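Local coordinates for protein RsfP (Uncultured bacterium, PDB 4GLJ) that probably cleaves methylthioadenosine with phosphate, as a member of the phosphorylase superfamily, and binds the dye rhodamine B, at residues A[51-55]-A[56-60]; A[63-66]-A[67-71]; A[102-105]-A[106-109]; A[147-150]-A[151-155]; A[283-286]-A[287-290]. All coordinates share one frame; numbering follows the deposited sequence.

Contact 1: residues A[51-55]-A[56-60]; sequences LGELN and GVTVA
Leu51 to Leu54 and Val57 to Ala60 run antiparallel as the two arms of a tight beta hairpin, joined through Asn55 and Gly56 by a type I' turn. Gly52 and Val59 form a hydrogen-bonded pair, with Val59 N 2.8 Å from Gly52 O and the return bond from Gly52 N to Val59 O longer. Leu54 and Val57 close the turn with a second such pair, N to O in both directions at 2.9 Å each way. Gly56 suits its place, since a CB at its backbone angles would jam against Asn55 O. Glu53 and Thr58, a non-hydrogen-bonded pair, lie side by side on one face of the sheet. The glutamate chain bends at its second torsion (chi2 74°), carrying CG past Gly56 and bringing OE2 within 2.5 Å of Thr58 OG1. The hydroxyl donates to the anti lone pair of OE2. Further along this face, Leu51 CD2 rests on Ala60 CB at 3.7 Å. Leu54, Val57 and Val59 occupy the other face, packed against Val257 of helix 237-263. Arg34 also forms a salt bridge with Glu53 OE2, so that single oxygen joins strand 33-36 to both arms. An alanine in place of Glu53 is likely to leave the Thr58 hydroxyl without its acceptor and Arg34 without its carboxylate. The positive charge of Arg34 probably favours the ionised form of the glutamate.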
loop_
_atom_site.group_PDB
_atom_site.type_symbol
_atom_site.label_atom_id
_atom_site.label_comp_id
_atom_site.label_asym_id
_atom_site.label_seq_id
_atom_site.Cartn_x
_atom_site.Cartn_y
_atom_site.Cartn_z
ATOM N N LEU A 51 -10.458 -15.248 30.168
ATOM C CA LEU A 51 -11.791 -15.862 30.139
ATOM C C LEU A 51 -12.521 -15.570 31.438
ATOM O O LEU A 51 -11.958 -15.638 32.527
ATOM C CB LEU A 51 -11.733 -17.374 29.891
ATOM C CG LEU A 51 -11.093 -17.728 28.538
ATOM C CD1 LEU A 51 -10.542 -19.138 28.609
ATOM C CD2 LEU A 51 -12.110 -17.621 27.433
ATOM N N GLY A 52 -13.791 -15.231 31.309
ATOM C CA GLY A 52 -14.586 -14.965 32.487
ATOM C C GLY A 52 -16.034 -15.031 32.067
ATOM O O GLY A 52 -16.322 -15.177 30.865
ATOM N N GLU A 53 -16.922 -14.928 33.055
ATOM C CA GLU A 53 -18.363 -14.970 32.825
ATOM C C GLU A 53 -18.973 -13.610 33.111
ATOM O O GLU A 53 -18.656 -12.962 34.097
ATOM C CB GLU A 53 -19.053 -16.079 33.652
ATOM C CG GLU A 53 -18.892 -17.462 33.012
ATOM C CD GLU A 53 -17.471 -18.021 33.193
ATOM O OE1 GLU A 53 -16.889 -17.813 34.297
ATOM O OE2 GLU A 53 -16.950 -18.664 32.236
ATOM N N LEU A 54 -19.822 -13.191 32.183
ATOM C CA LEU A 54 -20.664 -12.009 32.324
ATOM C C LEU A 54 -22.036 -12.638 32.432
ATOM O O LEU A 54 -22.496 -13.278 31.487
ATOM C CB LEU A 54 -20.479 -11.159 31.032
ATOM C CG LEU A 54 -20.371 -9.631 31.075
ATOM C CD1 LEU A 54 -19.451 -9.153 32.206
ATOM C CD2 LEU A 54 -19.917 -9.103 29.715
ATOM N N ASN A 55 -22.664 -12.553 33.627
ATOM C CA ASN A 55 -23.912 -13.278 33.895
ATOM C C ASN A 55 -23.908 -14.755 33.461
ATOM O O ASN A 55 -24.827 -15.237 32.792
ATOM C CB ASN A 55 -25.122 -12.567 33.271
ATOM C CG ASN A 55 -25.167 -11.064 33.578
ATOM O OD1 ASN A 55 -24.135 -10.379 33.657
ATOM N ND2 ASN A 55 -26.376 -10.535 33.706
ATOM N N GLY A 56 -22.883 -15.494 33.840
ATOM C CA GLY A 56 -22.840 -16.888 33.470
ATOM C C GLY A 56 -22.525 -17.198 32.025
ATOM O O GLY A 56 -22.342 -18.378 31.688
ATOM N N VAL A 57 -22.455 -16.168 31.161
ATOM C CA VAL A 57 -22.021 -16.350 29.782
ATOM C C VAL A 57 -20.483 -16.227 29.730
ATOM O O VAL A 57 -19.947 -15.220 30.158
ATOM C CB VAL A 57 -22.569 -15.239 28.857
ATOM C CG1 VAL A 57 -22.086 -15.443 27.412
ATOM C CG2 VAL A 57 -24.086 -15.128 28.935
ATOM N N THR A 58 -19.791 -17.244 29.233
ATOM C CA THR A 58 -18.328 -17.215 29.110
ATOM C C THR A 58 -17.924 -16.323 27.934
ATOM O O THR A 58 -18.448 -16.482 26.825
ATOM C CB THR A 58 -17.779 -18.648 28.906
ATOM O OG1 THR A 58 -18.076 -19.403 30.080
ATOM C CG2 THR A 58 -16.270 -18.659 28.691
ATOM N N VAL A 59 -17.029 -15.368 28.186
ATOM C CA VAL A 59 -16.553 -14.451 27.132
ATOM C C VAL A 59 -15.019 -14.514 27.158
ATOM O O VAL A 59 -14.440 -14.667 28.234
ATOM C CB VAL A 59 -16.999 -13.034 27.492
ATOM C CG1 VAL A 59 -16.505 -12.087 26.467
ATOM C CG2 VAL A 59 -18.530 -12.943 27.544
ATOM N N ALA A 60 -14.373 -14.442 25.986
ATOM C CA ALA A 60 -12.908 -14.290 25.900
ATOM C C ALA A 60 -12.574 -12.806 25.646
ATOM O O ALA A 60 -13.179 -12.170 24.778
ATOM C CB ALA A 60 -12.370 -15.147 24.755
#

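Contact 2: residues A[63-66]-A[67-71]; sequences TRHG and QGHRL. With RHB (N-[9-(2-carboxyphenyl)-6-(diethylamino)-3H-xanthen-3-ylidene]-N-ethylethanaminium), chain B; PO4 (phosphate ion), chain D.
His65 stacks on His69, and its side chain runs outward from there. His65 CB sits almost on the ring normal of His69, 3.7 Å from the centroid, a CH-pi contact. His65 CG stands beside the backbone N, opposite the carbonyl carbon (chi1 -66°), which lays the ring over its neighbour; His65 CG is 3.5 Å from His69 CE1, and the two imidazoles form an offset stack with planes 11° apart. His65 ND1 donates to Leu71 O at 2.8 Å; this bond and the stack set the ring's rotation, while the backbone bond from Leu71 N to His65 O only closes the loop. This loop follows strand 57-63 in the phosphorylase superfamily fold and carries Arg64 and His65 to a bound phosphate ion, where a substrate phosphate would be expected. His65 CE1 meets the ethyl carbon C23 of rhodamine B at 3.5 Å, and His65 CD2 lies 3.4 Å from phosphate O4. His65 NE2, at the tip, donates to phosphate O4 at 2.8 Å and weakly to O1. Arg64 NH1 reaches the same O4, while Arg64 NE forms a salt bridge with Glu203. His69 NE2 is hydrogen-bonded to Ser22 OG, and Val134 of the second subunit packs on His69.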
loop_
_atom_site.group_PDB
_atom_site.type_symbol
_atom_site.label_atom_id
_atom_site.label_comp_id
_atom_site.label_asym_id
_atom_site.label_seq_id
_atom_site.Cartn_x
_atom_site.Cartn_y
_atom_site.Cartn_z
ATOM N N THR A 63 -6.710 -8.087 24.757
ATOM C CA THR A 63 -6.276 -6.677 24.626
ATOM C C THR A 63 -5.456 -6.599 23.406
ATOM O O THR A 63 -4.359 -7.150 23.393
ATOM C CB THR A 63 -5.338 -6.271 25.770
ATOM O OG1 THR A 63 -5.992 -6.599 26.979
ATOM C CG2 THR A 63 -5.109 -4.786 25.714
ATOM N N ARG A 64 -5.965 -5.928 22.361
ATOM C CA ARG A 64 -5.266 -5.889 21.112
ATOM C C ARG A 64 -3.771 -5.384 21.182
ATOM O O ARG A 64 -2.849 -5.942 20.511
ATOM C CB ARG A 64 -6.116 -4.988 20.156
ATOM C CG ARG A 64 -5.490 -4.902 18.815
ATOM C CD ARG A 64 -6.273 -4.032 17.869
ATOM N NE ARG A 64 -7.644 -4.501 17.590
ATOM C CZ ARG A 64 -8.786 -3.902 17.929
ATOM N NH1 ARG A 64 -8.807 -2.819 18.705
ATOM N NH2 ARG A 64 -9.959 -4.444 17.547
ATOM N N HIS A 65 -3.549 -4.339 21.972
ATOM C CA HIS A 65 -2.201 -3.708 22.062
ATOM C C HIS A 65 -1.300 -4.298 23.085
ATOM O O HIS A 65 -0.175 -3.848 23.213
ATOM C CB HIS A 65 -2.308 -2.212 22.277
ATOM C CG HIS A 65 -2.917 -1.484 21.101
ATOM N ND1 HIS A 65 -2.222 -1.206 19.987
ATOM C CD2 HIS A 65 -4.228 -1.079 20.858
ATOM C CE1 HIS A 65 -3.016 -0.558 19.088
ATOM N NE2 HIS A 65 -4.252 -0.507 19.606
ATOM N N GLY A 66 -1.758 -5.372 23.742
ATOM C CA GLY A 66 -1.064 -6.035 24.849
ATOM C C GLY A 66 -1.157 -5.281 26.154
ATOM O O GLY A 66 -1.612 -4.129 26.199
ATOM N N GLN A 67 -0.671 -5.903 27.231
ATOM C CA GLN A 67 -0.592 -5.180 28.491
ATOM C C GLN A 67 0.340 -3.968 28.415
ATOM O O GLN A 67 1.396 -3.970 27.743
ATOM C CB GLN A 67 -0.282 -6.112 29.677
ATOM C CG GLN A 67 -1.061 -5.710 30.947
ATOM C CD GLN A 67 -2.510 -5.264 30.672
ATOM O OE1 GLN A 67 -2.840 -4.053 30.735
ATOM N NE2 GLN A 67 -3.375 -6.231 30.329
ATOM N N GLY A 68 -0.138 -2.889 28.998
ATOM C CA GLY A 68 0.615 -1.667 29.018
ATOM C C GLY A 68 0.577 -0.960 27.711
ATOM O O GLY A 68 1.354 -0.017 27.496
ATOM N N HIS A 69 -0.343 -1.365 26.815
ATOM C CA HIS A 69 -0.358 -0.805 25.465
ATOM C C HIS A 69 1.026 -0.873 24.857
ATOM O O HIS A 69 1.533 0.110 24.347
ATOM C CB HIS A 69 -0.863 0.625 25.451
ATOM C CG HIS A 69 -1.486 1.052 24.148
ATOM N ND1 HIS A 69 -0.781 1.188 22.995
ATOM C CD2 HIS A 69 -2.813 1.321 23.831
ATOM C CE1 HIS A 69 -1.630 1.592 21.996
ATOM N NE2 HIS A 69 -2.866 1.679 22.522
ATOM N N ARG A 70 1.590 -2.067 24.760
ATOM C CA ARG A 70 2.961 -2.164 24.225
ATOM C C ARG A 70 3.160 -2.211 22.720
ATOM O O ARG A 70 4.273 -2.052 22.296
ATOM C CB ARG A 70 3.749 -3.294 24.886
ATOM C CG ARG A 70 3.165 -4.643 24.569
ATOM C CD ARG A 70 3.803 -5.837 25.320
ATOM N NE ARG A 70 3.078 -7.004 24.797
ATOM C CZ ARG A 70 3.515 -7.761 23.788
ATOM N NH1 ARG A 70 4.712 -7.521 23.283
ATOM N NH2 ARG A 70 2.774 -8.768 23.297
ATOM N N LEU A 71 2.114 -2.521 21.932
ATOM C CA LEU A 71 2.209 -2.690 20.466
ATOM C C LEU A 71 1.603 -1.554 19.697
ATOM O O LEU A 71 0.533 -1.040 20.036
ATOM C CB LEU A 71 1.479 -3.979 20.009
ATOM C CG LEU A 71 1.990 -5.238 20.737
ATOM C CD1 LEU A 71 1.021 -6.434 20.550
ATOM C CD2 LEU A 71 3.453 -5.610 20.360
HETATM O O2 RHB B . -0.836 8.318 24.703
HETATM C C26 RHB B . -0.720 9.476 24.258
HETATM C C19 RHB B . -1.379 9.874 22.979
HETATM C C14 RHB B . -2.311 9.128 22.259
HETATM C C15 RHB B . -2.830 9.678 21.094
HETATM C C16 RHB B . -2.454 10.921 20.625
HETATM C C17 RHB B . -1.528 11.648 21.331
HETATM C C18 RHB B . -1.011 11.117 22.504
HETATM C C9 RHB B . -2.860 7.772 22.578
HETATM C C8 RHB B . -3.440 7.006 21.434
HETATM C C13 RHB B . -3.456 7.511 20.142
HETATM C C12 RHB B . -3.994 6.794 19.071
HETATM C C11 RHB B . -4.502 5.531 19.273
HETATM N N1 RHB B . -5.105 4.800 18.226
HETATM C C35 RHB B . -5.899 5.824 17.521
HETATM C C36 RHB B . -6.581 6.653 18.598
HETATM C C22 RHB B . -4.279 3.979 17.294
HETATM C C23 RHB B . -4.130 2.549 17.839
HETATM C C10 RHB B . -4.508 5.052 20.576
HETATM C C7 RHB B . -3.971 5.763 21.642
HETATM O O1 RHB B . -3.980 5.222 22.903
HETATM C C1 RHB B . -3.483 5.855 24.010
HETATM C C2 RHB B . -2.916 7.120 23.926
HETATM C C6 RHB B . -3.553 5.192 25.226
HETATM C C5 RHB B . -3.063 5.771 26.380
HETATM C C4 RHB B . -2.491 7.035 26.316
HETATM C C3 RHB B . -2.419 7.708 25.093
HETATM N N2 RHB B . -3.174 5.065 27.593
HETATM C C24 RHB B . -2.342 3.845 27.607
HETATM C C25 RHB B . -2.960 2.853 28.574
HETATM C C33 RHB B . -2.866 5.948 28.738
HETATM C C34 RHB B . -3.577 5.415 29.967
HETATM O O3 RHB B . -0.087 10.354 24.876
HETATM P P PO4 D . -7.533 0.588 18.569
HETATM O O1 PO4 D . -6.511 1.685 18.622
HETATM O O2 PO4 D . -8.536 1.015 19.614
HETATM O O3 PO4 D . -8.049 0.607 17.178
HETATM O O4 PO4 D . -6.967 -0.781 18.931
#

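Contact 3: residues A[102-105]-A[106-109]; sequences LQET and LKPL
Lys107 NZ folds back over the loop to donate to Glu104 O at 2.6 Å, meeting that oxygen 30° out of the carbonyl plane. The lysine chain runs nearly extended until its last torsion, where a bend (chi4 51°) turns the ammonium inward to the carbonyl. Glu104 sends its own side chain across that of Lys107, but OE2 stays 3.8 Å from NZ, a long salt bridge that probably adds less than the backbone bond. Beneath this pair the main chain makes a type I beta turn from Gln103 to Leu106. Leu106 N donates to Gln103 O at 3.0 Å. Gln103 and the buried Leu106 point the same way and lie alongside each other, with Leu106 CD1 3.9 Å from Gln103 CB, while CD2 of the leucine sits over the backbone of Thr105. A serine at Leu106 would probably open a gap beside the aliphatic part of Gln103 and leave this side of the turn less firmly packed. The Gln103 amide is directed away from the leucine, with NE2 bonded to Ala193 O. The loop connects strand 92-101 to strand 111-119. Ser101 OG binds both Leu106 O and Gln103 N, Leu102 packs on Tyr188 of helix 182-190, and Pro108 and Leu109 lean on Asn241 of helix 237-263.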
loop_
_atom_site.group_PDB
_atom_site.type_symbol
_atom_site.label_atom_id
_atom_site.label_comp_id
_atom_site.label_asym_id
_atom_site.label_seq_id
_atom_site.Cartn_x
_atom_site.Cartn_y
_atom_site.Cartn_z
ATOM N N LEU A 102 -14.326 11.590 10.686
ATOM C CA LEU A 102 -14.173 12.379 9.444
ATOM C C LEU A 102 -15.440 13.161 9.098
ATOM O O LEU A 102 -15.519 13.785 8.047
ATOM C CB LEU A 102 -13.853 11.404 8.280
ATOM C CG LEU A 102 -12.544 10.596 8.401
ATOM C CD1 LEU A 102 -12.473 9.453 7.396
ATOM C CD2 LEU A 102 -11.338 11.557 8.257
ATOM N N GLN A 103 -16.423 13.231 9.994
ATOM C CA GLN A 103 -17.716 13.811 9.643
ATOM C C GLN A 103 -18.165 14.680 10.830
ATOM O O GLN A 103 -18.084 14.268 12.020
ATOM C CB GLN A 103 -18.766 12.689 9.381
ATOM C CG GLN A 103 -18.481 11.728 8.227
ATOM C CD GLN A 103 -18.400 12.471 6.886
ATOM O OE1 GLN A 103 -19.025 13.511 6.742
ATOM N NE2 GLN A 103 -17.580 11.976 5.930
ATOM N N GLU A 104 -18.624 15.880 10.504
ATOM C CA GLU A 104 -19.153 16.821 11.527
ATOM C C GLU A 104 -20.134 16.249 12.548
ATOM O O GLU A 104 -20.125 16.572 13.749
ATOM C CB GLU A 104 -19.805 18.002 10.830
ATOM C CG GLU A 104 -20.020 19.119 11.821
ATOM C CD GLU A 104 -18.728 19.469 12.591
ATOM O OE1 GLU A 104 -17.650 19.668 11.937
ATOM O OE2 GLU A 104 -18.807 19.548 13.851
ATOM N N THR A 105 -21.027 15.413 12.059
ATOM C CA THR A 105 -22.065 14.866 12.921
ATOM C C THR A 105 -21.594 13.699 13.790
ATOM O O THR A 105 -22.325 13.279 14.674
ATOM C CB THR A 105 -23.191 14.336 12.061
ATOM O OG1 THR A 105 -22.585 13.497 11.078
ATOM C CG2 THR A 105 -23.936 15.521 11.411
ATOM N N LEU A 106 -20.397 13.143 13.535
ATOM C CA LEU A 106 -19.823 12.124 14.450
ATOM C C LEU A 106 -18.859 12.810 15.410
ATOM O O LEU A 106 -17.698 13.168 15.027
ATOM C CB LEU A 106 -19.106 11.012 13.687
ATOM C CG LEU A 106 -19.938 10.475 12.522
ATOM C CD1 LEU A 106 -19.129 9.506 11.690
ATOM C CD2 LEU A 106 -21.166 9.772 13.036
ATOM N N LYS A 107 -19.322 13.009 16.650
ATOM C CA LYS A 107 -18.584 13.807 17.647
ATOM C C LYS A 107 -17.820 12.962 18.681
ATOM O O LYS A 107 -18.201 11.794 18.963
ATOM C CB LYS A 107 -19.579 14.744 18.416
ATOM C CG LYS A 107 -20.007 15.890 17.538
ATOM C CD LYS A 107 -21.393 16.377 17.915
ATOM C CE LYS A 107 -21.726 17.666 17.182
ATOM N NZ LYS A 107 -21.512 17.641 15.704
ATOM N N PRO A 108 -16.756 13.532 19.286
ATOM C CA PRO A 108 -16.073 12.817 20.396
ATOM C C PRO A 108 -17.051 12.339 21.470
ATOM O O PRO A 108 -17.973 13.067 21.850
ATOM C CB PRO A 108 -15.112 13.858 20.947
ATOM C CG PRO A 108 -14.780 14.679 19.712
ATOM C CD PRO A 108 -16.054 14.776 18.908
ATOM N N LEU A 109 -16.824 11.120 21.942
ATOM C CA LEU A 109 -17.710 10.376 22.845
ATOM C C LEU A 109 -18.931 9.737 22.173
ATOM O O LEU A 109 -19.646 8.960 22.804
ATOM C CB LEU A 109 -18.169 11.221 24.056
ATOM C CG LEU A 109 -17.135 11.969 24.880
ATOM C CD1 LEU A 109 -17.936 12.537 26.025
ATOM C CD2 LEU A 109 -15.992 11.121 25.384
#

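Contact 4: residues A[147-150]-A[151-155]; sequences VADI and LIRAY
The guanidinium of Arg153 receives Asp149 at its edge, the carboxylate carbon CG lying in the guanidinium plane, while Ile150 CG1 approaches Arg153 NH2 obliquely at 3.5 Å. This is an i to i+4 salt bridge along one side of helix 145-157. Two nitrogens converge on one oxygen: Arg153 NE is 3.0 Å from Asp149 OD2 and Arg153 NH2 is 3.2 Å from it. Both reach OD2 from the same face of the carboxylate, and the two flat groups are turned 32° apart, so the grip is side-on but not coplanar. The aspartate has CG trans to its backbone N (chi1 177°), while the arginine bends at chi3 (-78°), swinging NE and NH2 back along the helix toward it. Arg153 NH2 has a second acid in Glu263 OE1 of helix 237-263, so the arginine bridges two helices, and its charge is probably balanced by both acids. The opposing, apolar side of the helix carries Val147 and Leu151, which pack on Val94 of strand 92-101; Leu151 also touches Ile113 of strand 111-119 and Ala256 of helix 237-263. Regular i to i+4 backbone bonds run beneath these side chains, with Ala154 N 2.7 Å from Ile150 O. Leu151 CG, meanwhile, sits 3.4 Å from Val147 O, one turn back.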
loop_
_atom_site.group_PDB
_atom_site.type_symbol
_atom_site.label_atom_id
_atom_site.label_comp_id
_atom_site.label_asym_id
_atom_site.label_seq_id
_atom_site.Cartn_x
_atom_site.Cartn_y
_atom_site.Cartn_z
ATOM N N VAL A 147 -24.532 -8.997 14.081
ATOM C CA VAL A 147 -23.767 -8.482 15.243
ATOM C C VAL A 147 -23.851 -6.983 15.327
ATOM O O VAL A 147 -24.073 -6.438 16.406
ATOM C CB VAL A 147 -22.266 -8.907 15.210
ATOM C CG1 VAL A 147 -21.562 -8.527 16.480
ATOM C CG2 VAL A 147 -22.109 -10.447 15.079
ATOM N N ALA A 148 -23.732 -6.280 14.191
ATOM C CA ALA A 148 -23.927 -4.825 14.184
ATOM C C ALA A 148 -25.321 -4.449 14.662
ATOM O O ALA A 148 -25.456 -3.516 15.453
ATOM C CB ALA A 148 -23.684 -4.206 12.786
ATOM N N ASP A 149 -26.372 -5.148 14.204
ATOM C CA ASP A 149 -27.692 -4.828 14.743
ATOM C C ASP A 149 -27.778 -5.033 16.269
ATOM O O ASP A 149 -28.495 -4.266 16.948
ATOM C CB ASP A 149 -28.802 -5.589 14.036
ATOM C CG ASP A 149 -30.160 -5.292 14.648
ATOM O OD1 ASP A 149 -30.630 -4.107 14.549
ATOM O OD2 ASP A 149 -30.712 -6.233 15.301
ATOM N N ILE A 150 -27.169 -6.125 16.768
ATOM C CA ILE A 150 -27.089 -6.354 18.238
ATOM C C ILE A 150 -26.369 -5.173 18.921
ATOM O O ILE A 150 -26.834 -4.689 19.969
ATOM C CB ILE A 150 -26.424 -7.701 18.582
ATOM C CG1 ILE A 150 -27.479 -8.811 18.434
ATOM C CG2 ILE A 150 -25.853 -7.705 20.000
ATOM C CD1 ILE A 150 -26.980 -10.216 18.505
ATOM N N LEU A 151 -25.258 -4.685 18.320
ATOM C CA LEU A 151 -24.571 -3.580 18.924
ATOM C C LEU A 151 -25.404 -2.318 19.079
ATOM O O LEU A 151 -25.252 -1.625 20.089
ATOM C CB LEU A 151 -23.211 -3.263 18.254
ATOM C CG LEU A 151 -22.208 -4.419 18.410
ATOM C CD1 LEU A 151 -21.041 -4.193 17.409
ATOM C CD2 LEU A 151 -21.670 -4.478 19.839
ATOM N N ILE A 152 -26.206 -1.989 18.066
ATOM C CA ILE A 152 -27.099 -0.885 18.077
ATOM C C ILE A 152 -28.103 -1.039 19.222
ATOM O O ILE A 152 -28.341 -0.080 19.941
ATOM C CB ILE A 152 -27.862 -0.760 16.704
ATOM C CG1 ILE A 152 -26.896 -0.355 15.570
ATOM C CG2 ILE A 152 -28.941 0.267 16.806
ATOM C CD1 ILE A 152 -27.436 -0.689 14.156
ATOM N N ARG A 153 -28.709 -2.218 19.369
ATOM C CA ARG A 153 -29.747 -2.374 20.421
ATOM C C ARG A 153 -29.035 -2.425 21.801
ATOM O O ARG A 153 -29.580 -1.933 22.782
ATOM C CB ARG A 153 -30.583 -3.610 20.167
ATOM C CG ARG A 153 -31.467 -3.438 18.948
ATOM C CD ARG A 153 -32.377 -4.619 18.730
ATOM N NE ARG A 153 -31.646 -5.720 18.122
ATOM C CZ ARG A 153 -31.504 -6.915 18.686
ATOM N NH1 ARG A 153 -32.053 -7.169 19.869
ATOM N NH2 ARG A 153 -30.831 -7.853 18.033
ATOM N N ALA A 154 -27.822 -2.992 21.823
ATOM C CA ALA A 154 -26.995 -3.072 23.077
ATOM C C ALA A 154 -26.706 -1.635 23.568
ATOM O O ALA A 154 -26.782 -1.339 24.787
ATOM C CB ALA A 154 -25.669 -3.813 22.843
ATOM N N TYR A 155 -26.381 -0.740 22.623
ATOM C CA TYR A 155 -26.059 0.661 22.963
ATOM C C TYR A 155 -27.280 1.272 23.608
ATOM O O TYR A 155 -27.177 2.007 24.618
ATOM C CB TYR A 155 -25.759 1.533 21.692
ATOM C CG TYR A 155 -25.441 2.994 22.037
ATOM C CD1 TYR A 155 -24.103 3.403 22.298
ATOM C CD2 TYR A 155 -26.448 3.993 22.044
ATOM C CE1 TYR A 155 -23.808 4.741 22.602
ATOM C CE2 TYR A 155 -26.147 5.307 22.354
ATOM C CZ TYR A 155 -24.835 5.692 22.618
ATOM O OH TYR A 155 -24.545 7.039 22.919
#

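Contact 5: residues A[283-286]-A[287-290]; sequences AMSA and ETKT
Ser285 OG and Thr288 OG1 lie 2.9 Å apart and share a hydrogen bond across the first turn of helix 286-291, where Ser285 holds the N-cap position. The serine hydroxyl is tucked between its own backbone N and carbonyl carbon (chi1 68°), which aims it at the threonine. Lys289 curls back toward the carbonyls that precede the helix. Bends at chi3 and chi4 bring its NZ to 3.0 Å from Met284 O, above the carbonyl plane, with a weaker bond to Ser285 O. Ser285 O also takes the nearly straight bond from Lys289 N, 2.9 Å long. On the following carbonyl, Ala286 O accepts from Thr290 N; Thr290 OG1 also approaches it, at a distance too short to be trusted. Met284 backs the turn: its CB lies 3.8 Å from Lys289 CG, and its side chain crosses that of Thr288 at about a right angle, with CB 4.0 Å from Thr288 CG2. Further out, Leu277, Thr279 and Leu296 touch the methionine, Ala133 packs on Thr288, and Asp131 O makes a weak bond with the threonine hydroxyl. The lysine charge beside two carbonyl oxygens probably strengthens their polarisation, while the hydroxyl pair ties the cap to the helix side.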
loop_
_atom_site.group_PDB
_atom_site.type_symbol
_atom_site.label_atom_id
_atom_site.label_comp_id
_atom_site.label_asym_id
_atom_site.label_seq_id
_atom_site.Cartn_x
_atom_site.Cartn_y
_atom_site.Cartn_z
ATOM N N ALA A 283 -5.546 -32.072 -1.020
ATOM C CA ALA A 283 -4.433 -31.578 -1.820
ATOM C C ALA A 283 -3.393 -30.825 -0.964
ATOM O O ALA A 283 -2.332 -30.526 -1.470
ATOM C CB ALA A 283 -4.940 -30.635 -2.929
ATOM N N MET A 284 -3.672 -30.480 0.301
ATOM C CA MET A 284 -2.678 -29.700 1.072
ATOM C C MET A 284 -1.524 -30.559 1.562
ATOM O O MET A 284 -1.725 -31.722 1.851
ATOM C CB MET A 284 -3.319 -28.991 2.237
ATOM C CG MET A 284 -4.369 -27.957 1.757
ATOM S SD MET A 284 -5.298 -27.457 3.190
ATOM C CE MET A 284 -6.607 -26.385 2.470
ATOM N N SER A 285 -0.339 -29.979 1.723
ATOM C CA SER A 285 0.734 -30.696 2.394
ATOM C C SER A 285 0.439 -30.868 3.884
ATOM O O SER A 285 -0.446 -30.143 4.435
ATOM C CB SER A 285 2.038 -29.908 2.236
ATOM O OG SER A 285 1.971 -28.708 2.972
ATOM N N ALA A 286 1.163 -31.778 4.531
ATOM C CA ALA A 286 1.022 -32.003 6.014
ATOM C C ALA A 286 1.290 -30.675 6.751
ATOM O O ALA A 286 0.630 -30.302 7.778
ATOM C CB ALA A 286 1.976 -33.057 6.516
ATOM N N GLU A 287 2.281 -29.955 6.245
ATOM C CA GLU A 287 2.700 -28.709 6.926
ATOM C C GLU A 287 1.574 -27.662 6.806
ATOM O O GLU A 287 1.232 -26.927 7.781
ATOM C CB GLU A 287 4.035 -28.202 6.310
ATOM C CG GLU A 287 4.410 -26.811 6.856
ATOM C CD GLU A 287 5.725 -26.209 6.334
ATOM O OE1 GLU A 287 6.375 -26.789 5.438
ATOM O OE2 GLU A 287 6.112 -25.136 6.851
ATOM N N THR A 288 0.980 -27.589 5.611
ATOM C CA THR A 288 -0.119 -26.614 5.377
ATOM C C THR A 288 -1.365 -26.966 6.225
ATOM O O THR A 288 -1.932 -26.096 6.923
ATOM C CB THR A 288 -0.446 -26.560 3.870
ATOM O OG1 THR A 288 0.744 -26.103 3.190
ATOM C CG2 THR A 288 -1.633 -25.610 3.557
ATOM N N LYS A 289 -1.797 -28.230 6.142
ATOM C CA LYS A 289 -2.977 -28.640 6.923
ATOM C C LYS A 289 -2.780 -28.338 8.410
ATOM O O LYS A 289 -3.713 -27.967 9.079
ATOM C CB LYS A 289 -3.241 -30.139 6.810
ATOM C CG LYS A 289 -4.083 -30.509 5.622
ATOM C CD LYS A 289 -4.530 -31.988 5.700
ATOM C CE LYS A 289 -3.379 -33.015 5.632
ATOM N NZ LYS A 289 -2.325 -32.845 4.572
ATOM N N THR A 290 -1.559 -28.535 8.908
ATOM C CA THR A 290 -1.258 -28.409 10.326
ATOM C C THR A 290 -1.354 -26.933 10.660
ATOM O O THR A 290 -1.972 -26.570 11.662
ATOM C CB THR A 290 0.149 -28.940 10.675
ATOM O OG1 THR A 290 0.285 -30.300 10.225
ATOM C CG2 THR A 290 0.414 -28.843 12.178
#

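In the fold
Every contact pairs adjoining segments, so all five follow in series along the chain and none nests in or crosses another. Contact 1 closes the hairpin between strands 49-54 and 57-63. The second of these strands then leads straight into contact 2, the loop at the phosphate and dye, with centres about 21 Å apart. Contact 3 turns the chain from strand 92-101 into strand 111-119. Contact 4 closes no loop but lies within helix 145-157, its nearest atoms about 5 Å from contact 3. Helix 237-263 packs against parts of contacts 1, 3 and 4, linking them indirectly. Contact 5 starts helix 286-291 near the C terminus, its centre about 47 Å from that of contact 3.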